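PDB 5LKB: glutathione S-transferase omega-like 2, which acts as a '1-Cys' glutathione-dependent thiol transferase that also reduces dehydroascorbate and dimethylarsinic acid. Local coordinates for residues R37-V42 / E96-V101; T52-A57 / A286-Y291; K59-V64 / R179-S184; Y136-K139 / D143-Y146; I169-N172 / E176-R179. All blocks are in the same frame, centred on the assembly; numbering follows the deposited sequence.

How the interactions relate
Starting from the N terminus, strand 38-42 enters interaction 1, which closes a loop of 53 residues when the chain returns at 96-101, setting the strand against helix 95-98. Helix 47-58 opens interaction 2 inside that loop and closes it only at 286-291, so interactions 1 and 2 cross; it joins the thioredoxin-like domain to the helical C-terminal domain. Interaction 3 also crosses interaction 1 but nests within interaction 2, bringing together the ends of helices 47-58 and 174-182. Interactions 4 and 5 are short closures in series, both inside interaction 2; interaction 4, loop against helix 141-148, is also inside interaction 3. Interaction 5 packs end strand 168-171 on helix 174-182 and shares R179 with interaction 3.

Interaction 1. Residues R37-V42 / E96-V101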
# COMPACT_ATOMS: atom_id res chain seq x y z
N ARG A 37 0.76 32.00 29.44
CA ARG A 37 -0.68 32.17 29.42
C ARG A 37 -1.38 31.19 28.47
O ARG A 37 -2.51 30.75 28.73
CB ARG A 37 -1.07 33.62 29.03
CG ARG A 37 -2.58 33.83 28.90
CD ARG A 37 -2.95 35.30 28.74
NE ARG A 37 -4.37 35.32 28.51
CZ ARG A 37 -5.09 36.44 28.33
NH1 ARG A 37 -4.49 37.62 28.31
NH2 ARG A 37 -6.41 36.35 28.12
N TYR A 38 -0.77 30.93 27.31
CA TYR A 38 -1.39 30.08 26.29
C TYR A 38 -0.72 28.72 26.21
O TYR A 38 0.46 28.56 26.53
CB TYR A 38 -1.35 30.81 24.94
CG TYR A 38 -2.06 32.18 24.99
CD1 TYR A 38 -3.43 32.29 24.89
CD2 TYR A 38 -1.32 33.31 25.14
CE1 TYR A 38 -4.07 33.52 24.98
CE2 TYR A 38 -1.94 34.54 25.25
CZ TYR A 38 -3.31 34.64 25.12
OH TYR A 38 -4.01 35.87 25.21
N TRP A 39 -1.49 27.75 25.71
CA TRP A 39 -1.07 26.37 25.65
C TRP A 39 -1.52 25.81 24.31
O TRP A 39 -2.51 26.23 23.73
CB TRP A 39 -1.74 25.53 26.75
CG TRP A 39 -0.83 24.43 27.26
CD1 TRP A 39 -0.90 23.11 26.98
CD2 TRP A 39 0.26 24.61 28.14
NE1 TRP A 39 0.12 22.44 27.64
CE2 TRP A 39 0.83 23.36 28.37
CE3 TRP A 39 0.81 25.72 28.77
CZ2 TRP A 39 1.91 23.20 29.22
CZ3 TRP A 39 1.86 25.57 29.57
CH2 TRP A 39 2.43 24.30 29.80
N LEU A 40 -0.73 24.88 23.80
CA LEU A 40 -0.97 24.26 22.51
C LEU A 40 -1.15 22.77 22.77
O LEU A 40 -0.18 22.08 23.13
CB LEU A 40 0.20 24.57 21.56
CG LEU A 40 0.02 24.00 20.15
CD1 LEU A 40 -1.22 24.73 19.48
CD2 LEU A 40 1.25 24.22 19.34
N TYR A 41 -2.37 22.25 22.55
CA TYR A 41 -2.68 20.83 22.70
C TYR A 41 -2.73 20.20 21.31
O TYR A 41 -3.44 20.70 20.44
CB TYR A 41 -4.04 20.62 23.37
CG TYR A 41 -4.12 21.09 24.83
CD1 TYR A 41 -3.70 20.25 25.86
CD2 TYR A 41 -4.59 22.36 25.16
CE1 TYR A 41 -3.75 20.66 27.18
CE2 TYR A 41 -4.65 22.75 26.48
CZ TYR A 41 -4.28 21.90 27.48
OH TYR A 41 -4.34 22.33 28.80
N VAL A 42 -1.97 19.12 21.10
CA VAL A 42 -1.80 18.53 19.78
C VAL A 42 -1.88 17.03 19.88
O VAL A 42 -1.81 16.44 20.96
CB VAL A 42 -0.44 18.88 19.16
CG1 VAL A 42 -0.23 20.38 19.09
CG2 VAL A 42 0.69 18.28 19.96
N GLU A 96 10.79 20.91 31.38
CA GLU A 96 11.45 20.63 30.11
C GLU A 96 10.46 20.06 29.09
O GLU A 96 10.51 20.41 27.90
CB GLU A 96 12.57 19.61 30.33
N HIS A 97 9.56 19.19 29.55
CA HIS A 97 8.54 18.56 28.70
C HIS A 97 7.60 19.59 28.10
O HIS A 97 7.41 19.64 26.88
CB HIS A 97 7.74 17.58 29.53
CG HIS A 97 8.56 16.44 30.03
ND1 HIS A 97 8.12 15.58 31.02
CD2 HIS A 97 9.82 16.04 29.71
CE1 HIS A 97 9.06 14.67 31.25
NE2 HIS A 97 10.10 14.93 30.48
N TRP A 98 7.00 20.44 28.94
CA TRP A 98 6.04 21.42 28.45
C TRP A 98 6.65 22.37 27.44
O TRP A 98 5.95 22.88 26.55
CB TRP A 98 5.54 22.23 29.62
CG TRP A 98 4.85 21.48 30.66
CD1 TRP A 98 4.29 20.27 30.56
CD2 TRP A 98 4.63 21.92 32.01
NE1 TRP A 98 3.73 19.88 31.74
CE2 TRP A 98 3.92 20.90 32.66
CE3 TRP A 98 4.99 23.07 32.72
CZ2 TRP A 98 3.54 20.99 33.99
CZ3 TRP A 98 4.59 23.17 34.04
CH2 TRP A 98 3.90 22.14 34.67
N HIS A 99 7.95 22.64 27.56
CA HIS A 99 8.65 23.57 26.70
C HIS A 99 9.49 22.90 25.64
O HIS A 99 10.29 23.56 24.98
CB HIS A 99 9.48 24.54 27.55
CG HIS A 99 8.64 25.44 28.40
ND1 HIS A 99 9.16 26.25 29.38
CD2 HIS A 99 7.30 25.65 28.40
CE1 HIS A 99 8.17 26.92 29.95
NE2 HIS A 99 7.03 26.57 29.39
N ASP A 100 9.30 21.59 25.44
CA ASP A 100 9.99 20.83 24.40
C ASP A 100 9.22 20.99 23.10
O ASP A 100 8.02 21.27 23.11
CB ASP A 100 10.03 19.35 24.81
CG ASP A 100 10.54 18.40 23.69
OD1 ASP A 100 11.78 18.41 23.48
OD2 ASP A 100 9.74 17.60 23.11
N VAL A 101 9.94 20.87 21.97
CA VAL A 101 9.31 20.99 20.63
C VAL A 101 8.17 20.02 20.40
O VAL A 101 7.27 20.31 19.61
CB VAL A 101 10.34 20.87 19.49
CG1 VAL A 101 11.33 22.00 19.51
CG2 VAL A 101 11.03 19.52 19.55
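W98, the last residue of the short helix 95-98, offers one face of its indole to the edge of the six-membered ring of W39. The two planes stand at 75° with centroids 5.3 Å apart, which defines a T-shaped (edge-to-face) pair. The leading atoms are neighbours on the rim of W39: CZ2 lies 3.7 Å from CG of W98, and CH2 is 3.7 Å from CB of W98. The contact therefore falls at the root of the W98 indole, toward the five-membered ring. With W98 CG beside its own backbone N (chi1 -61°), the indole stands across the path of the W39 edge. Replacing W98 by an alanine would probably leave the CZ2-CH2 edge of W39 without its aromatic face and open a gap at the end of the helix.

W39 is held from its other end, since its NE1 is hydrogen-bonded to S68 OG. It belongs to strand 38-42, an inner strand of the four-stranded thioredoxin-like sheet with strand order 2-1-3-4. L40 and V42 point to the face covered by helix 47-58, while W39 serves the opposite face, where W98 and H135 meet it.

H99 is the first residue after the helix to abandon helical torsions. The turn from H97 to D100 is closed by a bond from D100 N to H97 O (3.1 Å). Next, D100 OD2 accepts from the backbone N of A102 and of G104, and D100 O accepts a hydrogen bond from R56 NH1 of helix 47-58.

Interaction 2. Residues T52-A57 / A286-Y291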
# COMPACT_ATOMS: atom_id res chain seq x y z
N THR A 52 1.38 23.39 13.54
CA THR A 52 1.56 24.32 14.65
C THR A 52 2.82 24.01 15.44
O THR A 52 3.44 24.94 15.98
CB THR A 52 0.32 24.37 15.54
OG1 THR A 52 0.14 23.21 16.33
CG2 THR A 52 -0.94 24.59 14.75
N LEU A 53 3.21 22.73 15.57
CA LEU A 53 4.44 22.38 16.25
C LEU A 53 5.65 22.90 15.48
O LEU A 53 6.57 23.45 16.09
CB LEU A 53 4.55 20.89 16.41
CG LEU A 53 3.60 20.22 17.34
CD1 LEU A 53 3.86 18.69 17.34
CD2 LEU A 53 3.67 20.73 18.77
N ILE A 54 5.66 22.74 14.17
CA ILE A 54 6.77 23.20 13.35
C ILE A 54 6.90 24.73 13.51
O ILE A 54 8.00 25.27 13.69
CB ILE A 54 6.59 22.81 11.87
CG1 ILE A 54 6.67 21.27 11.75
CG2 ILE A 54 7.65 23.44 11.01
CD1 ILE A 54 6.02 20.74 10.51
N THR A 55 5.78 25.42 13.41
CA THR A 55 5.79 26.88 13.45
C THR A 55 6.19 27.37 14.84
O THR A 55 6.99 28.31 14.95
CB THR A 55 4.41 27.40 13.04
OG1 THR A 55 4.07 26.95 11.71
CG2 THR A 55 4.41 28.92 12.95
N ARG A 56 5.68 26.74 15.89
CA ARG A 56 6.11 27.04 17.25
C ARG A 56 7.62 26.95 17.40
O ARG A 56 8.26 27.79 18.06
CB ARG A 56 5.34 26.18 18.26
CG ARG A 56 5.86 26.24 19.70
CD ARG A 56 4.92 25.48 20.56
NE ARG A 56 5.41 25.18 21.91
CZ ARG A 56 6.01 24.07 22.32
NH1 ARG A 56 6.26 23.04 21.49
NH2 ARG A 56 6.30 23.93 23.61
N ALA A 57 8.23 25.91 16.86
CA ALA A 57 9.68 25.79 16.95
C ALA A 57 10.40 26.87 16.14
O ALA A 57 11.34 27.51 16.66
CB ALA A 57 10.13 24.41 16.49
N ALA A 286 3.99 27.93 3.25
CA ALA A 286 3.55 27.01 2.20
C ALA A 286 4.30 25.70 2.31
O ALA A 286 3.71 24.63 2.10
CB ALA A 286 3.81 27.62 0.82
N ASP A 287 5.61 25.77 2.62
CA ASP A 287 6.38 24.53 2.81
C ASP A 287 5.87 23.75 4.01
O ASP A 287 5.79 22.49 3.98
CB ASP A 287 7.85 24.83 2.99
CG ASP A 287 8.44 25.52 1.82
OD1 ASP A 287 8.49 24.97 0.72
OD2 ASP A 287 8.89 26.69 2.00
N ILE A 288 5.60 24.44 5.09
CA ILE A 288 5.15 23.80 6.32
C ILE A 288 3.87 23.03 6.07
O ILE A 288 3.74 21.86 6.44
CB ILE A 288 5.04 24.84 7.45
CG1 ILE A 288 6.43 25.39 7.78
CG2 ILE A 288 4.35 24.23 8.68
CD1 ILE A 288 6.44 26.56 8.73
N ARG A 289 2.91 23.68 5.43
CA ARG A 289 1.61 23.08 5.22
C ARG A 289 1.72 21.88 4.29
O ARG A 289 1.08 20.86 4.54
CB ARG A 289 0.61 24.11 4.70
CG ARG A 289 0.17 25.15 5.79
CD ARG A 289 -0.56 26.35 5.08
NE ARG A 289 -1.64 25.87 4.25
CZ ARG A 289 -2.89 26.25 4.26
NH1 ARG A 289 -3.32 27.20 5.08
NH2 ARG A 289 -3.74 25.69 3.38
N LEU A 290 2.54 21.97 3.24
CA LEU A 290 2.69 20.82 2.34
C LEU A 290 3.41 19.70 3.06
O LEU A 290 3.07 18.51 2.87
CB LEU A 290 3.46 21.21 1.09
CG LEU A 290 3.73 20.09 0.06
CD1 LEU A 290 2.43 19.55 -0.43
CD2 LEU A 290 4.55 20.59 -1.08
N TYR A 291 4.44 20.03 3.83
CA TYR A 291 5.28 19.01 4.48
C TYR A 291 4.47 18.04 5.34
O TYR A 291 4.75 16.82 5.37
CB TYR A 291 6.30 19.70 5.40
CG TYR A 291 7.15 18.76 6.26
CD1 TYR A 291 6.72 18.40 7.49
CD2 TYR A 291 8.35 18.23 5.81
CE1 TYR A 291 7.43 17.56 8.30
CE2 TYR A 291 9.10 17.37 6.62
CZ TYR A 291 8.66 17.06 7.86
OH TYR A 291 9.36 16.21 8.68
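I54 and I288 form the apolar centre of this contact, where they lie side by side, running in opposing directions. CG2 of I54 lies 4.0 Å from CG1 of I288, and the same methyl also reaches I288 CD1. The other branch of I54 goes elsewhere: with CG1 beside its backbone N (chi1 -66°), it sends CD1 to Y291, 3.9 Å from CD1 of that ring. Were I288 an alanine, I54 CG2 and T55 OG1 would probably lose the aliphatic branches they rest on.

The polar groups that take part are satisfied outside the pair of segments. T55 OG1 sits 3.8 Å from I288 CD1, a hydroxyl against a methyl, while its hydrogen bond is with R51 O one turn back. Y291 OH pairs with T337 OG1, and its ring also meets F333 edge-to-face.

The axes of the two short segments approach to 10.1 Å at 145° between their N-to-C directions, roughly antiparallel, and all four touching residues are buried. This is the interdomain packing of the glutathione transferase fold, in which the first helix of the thioredoxin-like domain lies on a helix of the all-helical C-terminal domain.

Interaction 3. Residues K59-V64 / R179-S184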
# COMPACT_ATOMS: atom_id res chain seq x y z
N LYS A 59 9.54 29.74 15.15
CA LYS A 59 9.39 31.10 15.65
C LYS A 59 9.91 31.25 17.07
O LYS A 59 9.75 32.34 17.66
CB LYS A 59 7.93 31.54 15.53
CG LYS A 59 7.48 31.87 14.07
CD LYS A 59 8.22 33.03 13.47
CE LYS A 59 7.60 34.32 13.93
NZ LYS A 59 8.63 35.45 14.06
N GLY A 60 10.53 30.20 17.64
CA GLY A 60 11.17 30.33 18.95
C GLY A 60 10.26 30.49 20.13
O GLY A 60 10.58 31.23 21.07
N LEU A 61 9.09 29.87 20.10
CA LEU A 61 8.03 30.03 21.06
C LEU A 61 7.85 28.84 21.99
O LEU A 61 6.85 28.76 22.70
CB LEU A 61 6.71 30.38 20.35
CG LEU A 61 6.72 31.61 19.49
CD1 LEU A 61 5.53 31.69 18.55
CD2 LEU A 61 6.75 32.84 20.46
N THR A 62 8.81 27.93 22.06
CA THR A 62 8.59 26.73 22.87
C THR A 62 8.55 27.01 24.36
O THR A 62 7.84 26.32 25.09
CB THR A 62 9.63 25.62 22.59
OG1 THR A 62 10.96 26.09 22.87
CG2 THR A 62 9.62 25.21 21.16
N SER A 63 9.28 28.04 24.83
CA SER A 63 9.21 28.40 26.23
C SER A 63 8.13 29.42 26.53
O SER A 63 7.93 29.76 27.70
CB SER A 63 10.58 28.95 26.69
OG SER A 63 10.81 30.27 26.17
N VAL A 64 7.47 29.94 25.51
CA VAL A 64 6.42 30.94 25.66
C VAL A 64 5.06 30.29 25.72
O VAL A 64 4.16 30.72 26.45
CB VAL A 64 6.51 31.91 24.47
CG1 VAL A 64 5.39 32.99 24.58
CG2 VAL A 64 7.86 32.53 24.39
N ARG A 179 -0.70 31.48 11.69
CA ARG A 179 -0.60 32.92 11.45
C ARG A 179 -0.42 33.64 12.77
O ARG A 179 0.40 34.57 12.87
CB ARG A 179 -1.87 33.38 10.71
CG ARG A 179 -1.94 33.00 9.23
CD ARG A 179 -0.82 33.60 8.39
NE ARG A 179 -0.72 32.99 7.04
CZ ARG A 179 -1.38 33.37 5.97
NH1 ARG A 179 -2.22 34.43 6.04
NH2 ARG A 179 -1.20 32.75 4.81
N ILE A 180 -1.14 33.21 13.81
CA ILE A 180 -0.93 33.83 15.13
C ILE A 180 0.52 33.68 15.56
O ILE A 180 1.18 34.65 15.99
CB ILE A 180 -1.91 33.26 16.15
CG1 ILE A 180 -3.36 33.56 15.77
CG2 ILE A 180 -1.64 33.80 17.59
CD1 ILE A 180 -4.41 32.84 16.66
N LEU A 181 1.06 32.45 15.47
CA LEU A 181 2.43 32.23 15.92
C LEU A 181 3.39 33.03 15.12
O LEU A 181 4.39 33.46 15.65
CB LEU A 181 2.74 30.73 15.76
CG LEU A 181 1.91 29.81 16.66
CD1 LEU A 181 2.17 28.37 16.33
CD2 LEU A 181 2.10 30.00 18.17
N ASN A 182 3.16 33.20 13.81
CA ASN A 182 4.09 33.92 12.98
C ASN A 182 3.99 35.45 13.15
O ASN A 182 4.94 36.14 12.78
CB ASN A 182 3.93 33.55 11.50
CG ASN A 182 4.95 34.23 10.63
OD1 ASN A 182 6.16 33.91 10.71
ND2 ASN A 182 4.50 35.13 9.76
N SER A 183 2.87 35.93 13.68
CA SER A 183 2.58 37.37 13.78
C SER A 183 3.51 38.03 14.76
O SER A 183 4.33 37.40 15.39
CB SER A 183 1.18 37.62 14.27
OG SER A 183 1.03 37.27 15.64
N SER A 184 3.35 39.33 14.90
CA SER A 184 4.18 40.02 15.87
C SER A 184 3.74 39.79 17.31
O SER A 184 4.43 40.26 18.23
CB SER A 184 4.22 41.56 15.61
OG SER A 184 2.93 42.09 15.78
O HOH W 1 7.08 37.62 14.51
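K59 NZ is gripped by three oxygens: T197 O, H194 O and a water that accepts a hydrogen bond from NZ at 2.7 Å. The water can donate to S183 O (2.9 Å), bridging the lysine to the end of helix 174-182. The lysine chain is bent at chi2 (-63°) and chi3 (-82°), which curls the methylenes over that helix end. CE lies 3.4 Å from N182 O, and CD and CE both rest against N182 OD1, each 3.6 Å from it. That oxygen accepts from L199 N, while N182 ND2 bonds D198 OD1, which fixes the amide against the lysine chain.

L61 CD1 meets CD2 of L181 at 3.8 Å and also lies against L181 O.

I180 O takes two donors from one residue, S183 OG at 2.6 Å and S183 N at 3.1 Å from it. The hydroxyl is tilted 18° out of the carbonyl plane. This ties down S183, just past the helix.

Across the contact, helix 47-58 ends in a Schellman motif, with G60 at positive phi, L61 N bonded to R56 O and G60 N to A57 O. These helices, 47-58 and 174-182, pack side by side on one face of the thioredoxin-like sheet.

Interaction 4. Residues Y136-K139 / D143-Y146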
# COMPACT_ATOMS: atom_id res chain seq x y z
N TYR A 136 -5.60 20.87 34.43
CA TYR A 136 -6.82 20.44 35.09
C TYR A 136 -6.93 18.95 35.29
O TYR A 136 -7.95 18.49 35.83
CB TYR A 136 -8.04 20.92 34.27
CG TYR A 136 -7.81 22.29 33.68
CD1 TYR A 136 -7.89 23.43 34.47
CD2 TYR A 136 -7.45 22.44 32.36
CE1 TYR A 136 -7.63 24.67 33.94
CE2 TYR A 136 -7.19 23.68 31.81
CZ TYR A 136 -7.28 24.81 32.61
OH TYR A 136 -6.99 26.05 32.06
N GLY A 137 -5.98 18.16 34.79
CA GLY A 137 -6.12 16.70 34.79
C GLY A 137 -7.21 16.12 33.93
O GLY A 137 -7.72 15.04 34.23
N TYR A 138 -7.67 16.83 32.89
CA TYR A 138 -8.72 16.28 32.05
C TYR A 138 -8.22 15.02 31.32
O TYR A 138 -7.05 14.94 30.94
CB TYR A 138 -9.15 17.31 31.01
CG TYR A 138 -9.85 18.55 31.54
CD1 TYR A 138 -10.77 18.45 32.55
CD2 TYR A 138 -9.65 19.79 30.93
CE1 TYR A 138 -11.47 19.58 32.99
CE2 TYR A 138 -10.35 20.93 31.37
CZ TYR A 138 -11.25 20.79 32.40
OH TYR A 138 -11.95 21.89 32.85
N LYS A 139 -9.10 14.04 31.19
CA LYS A 139 -8.73 12.83 30.46
C LYS A 139 -9.09 12.91 28.99
O LYS A 139 -8.64 12.06 28.21
CB LYS A 139 -9.37 11.63 31.14
CG LYS A 139 -9.14 11.68 32.62
CD LYS A 139 -9.25 10.36 33.35
CE LYS A 139 -10.60 9.67 33.18
NZ LYS A 139 -11.53 9.86 34.33
N ASP A 143 -13.13 17.67 27.24
CA ASP A 143 -13.24 18.45 28.49
C ASP A 143 -12.86 19.91 28.28
O ASP A 143 -13.46 20.80 28.89
CB ASP A 143 -12.41 17.84 29.62
CG ASP A 143 -12.86 16.41 30.01
OD1 ASP A 143 -14.07 16.10 29.96
OD2 ASP A 143 -11.98 15.60 30.39
N LEU A 144 -11.82 20.18 27.49
CA LEU A 144 -11.44 21.55 27.14
C LEU A 144 -12.54 22.23 26.33
O LEU A 144 -12.86 23.41 26.56
CB LEU A 144 -10.13 21.56 26.35
CG LEU A 144 -8.95 21.03 27.12
CD1 LEU A 144 -7.70 20.73 26.21
CD2 LEU A 144 -8.56 22.01 28.24
N TYR A 145 -13.14 21.50 25.39
CA TYR A 145 -14.18 22.03 24.52
C TYR A 145 -15.42 22.41 25.34
O TYR A 145 -15.95 23.51 25.19
CB TYR A 145 -14.53 21.01 23.41
CG TYR A 145 -13.61 21.08 22.21
CD1 TYR A 145 -12.40 20.39 22.17
CD2 TYR A 145 -13.96 21.81 21.11
CE1 TYR A 145 -11.56 20.51 21.08
CE2 TYR A 145 -13.13 21.92 20.01
CZ TYR A 145 -11.92 21.24 19.99
OH TYR A 145 -11.13 21.43 18.86
N TYR A 146 -15.86 21.52 26.22
CA TYR A 146 -17.05 21.81 27.03
C TYR A 146 -16.78 22.92 28.05
O TYR A 146 -17.67 23.73 28.36
CB TYR A 146 -17.54 20.53 27.72
CG TYR A 146 -18.17 19.50 26.80
CD1 TYR A 146 -19.08 19.88 25.81
CD2 TYR A 146 -17.88 18.15 26.93
CE1 TYR A 146 -19.69 18.93 24.96
CE2 TYR A 146 -18.50 17.18 26.07
CZ TYR A 146 -19.37 17.59 25.10
OH TYR A 146 -19.98 16.68 24.28
O HOH W 2 -11.68 14.30 32.42
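Y138 runs its side chain across D143, beginning with CB, which lies 3.4 Å from D143 OD2. At CG the methylene of D143 comes close, its CB 3.3 Å away, and CD1 meets the same carbon. That carbon stands 3.5 Å from the ring centroid and 22° off the normal, the geometry of a CH-pi contact. The opposite face is taken by Y136 CB over its centre, which sandwiches the ring. At the ring edge, CD2 approaches L144 CD2 at 3.7 Å, in the plane of the ring, and CE2 reaches the same methyl. Toward the tip CE2 is 4.0 Å from D143 O, and CZ only a little farther from that oxygen.

The carboxylate plane of D143 is turned 53° from the ring, and OD2 heads back to the loop, accepting from R140 N. A water accepts from K139 N at 2.9 Å; its bond on to OD2 is unusually short and doubtful in length. E133 OE1 accepts from both Y136 N and Y138 N.

D143 thus works at two ends, an apolar methylene on the aromatic face and a carboxylate near the start of helix 141-148. The bond from R140 N and the nearby helix start would probably favour its ionised form. K139 NZ, 7.0 Å from OD2, could add only a longer-range attraction.

Interaction 5. Residues I169-N172 / E176-R179; sequences IVNN and EIIR
The amide of N171 and the carboxylate of E176 meet with their planes steeply turned against each other. At the nitrogen end of the amide, ND2 donates to E176 OE1 at 3.1 Å, with an N-H...O angle of 156° and the acceptor close to the amide plane. The carboxylate is entered on the anti side of OE1, with the donor 20° out of the carboxylate plane. On one side, tilted out of the amide plane, I177 CG1 approaches N171 OD1 at 3.5 Å, and E176 CB lies off the end of the amide, 3.5 Å from N171 ND2. With N171 CG anti to its backbone N (chi1 -164°), the amide is carried across to the helix, where both its ends are used.

Each polar group has further partners. N171 ND2 also bonds E22 O, and E176 OE1 forms a salt bridge with R21 NE, so OE1 links the amide to a loop near the N terminus. I177 adds apolar contact: its CD1 lies 3.4 Å from N171 O, while its side chain also packs on L161 and T52. That places I177 between the sheet and helix 47-58.

The strand is irregular here. A classic bulge sets two successive residues, V170 and N171, opposite L161, and the chain then turns into helix 174-182. N171 OD1 accepts from E173 N, two residues on, the bond of an Asx turn. The contact thus frames the junction between the last strand of the thioredoxin-like fold and helix 174-182, where two of the glutathione-binding residues, E173 and S174, sit at the start of the helix.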
# COMPACT_ATOMS: atom_id res chain seq x y z
N ILE A 169 -10.97 28.13 24.41
CA ILE A 169 -10.23 27.89 23.20
C ILE A 169 -10.16 29.18 22.40
O ILE A 169 -11.20 29.71 21.98
CB ILE A 169 -10.92 26.78 22.40
CG1 ILE A 169 -10.98 25.53 23.24
CG2 ILE A 169 -10.22 26.58 21.06
CD1 ILE A 169 -11.56 24.36 22.48
N VAL A 170 -8.94 29.68 22.19
CA VAL A 170 -8.73 30.87 21.37
C VAL A 170 -9.02 30.54 19.93
O VAL A 170 -9.80 31.20 19.24
CB VAL A 170 -7.30 31.43 21.55
CG1 VAL A 170 -7.03 32.61 20.57
CG2 VAL A 170 -7.05 31.83 23.04
N ASN A 171 -8.41 29.45 19.44
CA ASN A 171 -8.45 29.15 18.02
C ASN A 171 -8.17 27.66 17.90
O ASN A 171 -7.23 27.17 18.54
CB ASN A 171 -7.44 29.96 17.26
CG ASN A 171 -7.68 29.98 15.79
OD1 ASN A 171 -7.54 28.92 15.13
ND2 ASN A 171 -7.99 31.13 15.20
N ASN A 172 -8.99 26.95 17.10
CA ASN A 172 -8.76 25.54 16.78
C ASN A 172 -8.68 25.32 15.28
O ASN A 172 -8.89 24.19 14.80
CB ASN A 172 -9.74 24.62 17.49
CG ASN A 172 -11.11 24.64 16.88
OD1 ASN A 172 -11.47 25.64 16.19
ND2 ASN A 172 -11.90 23.56 17.12
N GLU A 176 -4.94 29.22 10.99
CA GLU A 176 -4.95 30.53 11.67
C GLU A 176 -3.99 30.49 12.84
O GLU A 176 -3.30 31.48 13.11
CB GLU A 176 -6.36 30.87 12.13
CG GLU A 176 -7.25 31.26 10.94
CD GLU A 176 -8.73 31.36 11.26
OE1 GLU A 176 -9.17 31.05 12.38
OE2 GLU A 176 -9.51 31.73 10.36
N ILE A 177 -3.93 29.36 13.56
CA ILE A 177 -2.93 29.27 14.64
C ILE A 177 -1.53 29.57 14.11
O ILE A 177 -0.75 30.28 14.75
CB ILE A 177 -3.01 27.91 15.36
CG1 ILE A 177 -4.34 27.74 16.10
CG2 ILE A 177 -1.81 27.68 16.30
CD1 ILE A 177 -4.64 26.26 16.50
N ILE A 178 -1.17 29.05 12.94
CA ILE A 178 0.18 29.32 12.45
C ILE A 178 0.38 30.79 12.04
O ILE A 178 1.52 31.28 12.05
CB ILE A 178 0.56 28.29 11.34
CG1 ILE A 178 -0.34 28.46 10.10
CG2 ILE A 178 0.58 26.90 11.94
CD1 ILE A 178 -0.04 27.37 9.01
N ARG A 179 -0.70 31.48 11.69
CA ARG A 179 -0.60 32.92 11.45
C ARG A 179 -0.42 33.64 12.77
O ARG A 179 0.40 34.57 12.87
CB ARG A 179 -1.87 33.38 10.71
CG ARG A 179 -1.94 33.00 9.23
CD ARG A 179 -0.82 33.60 8.39
NE ARG A 179 -0.72 32.99 7.04
CZ ARG A 179 -1.38 33.37 5.97
NH1 ARG A 179 -2.22 34.43 6.04
NH2 ARG A 179 -1.20 32.75 4.81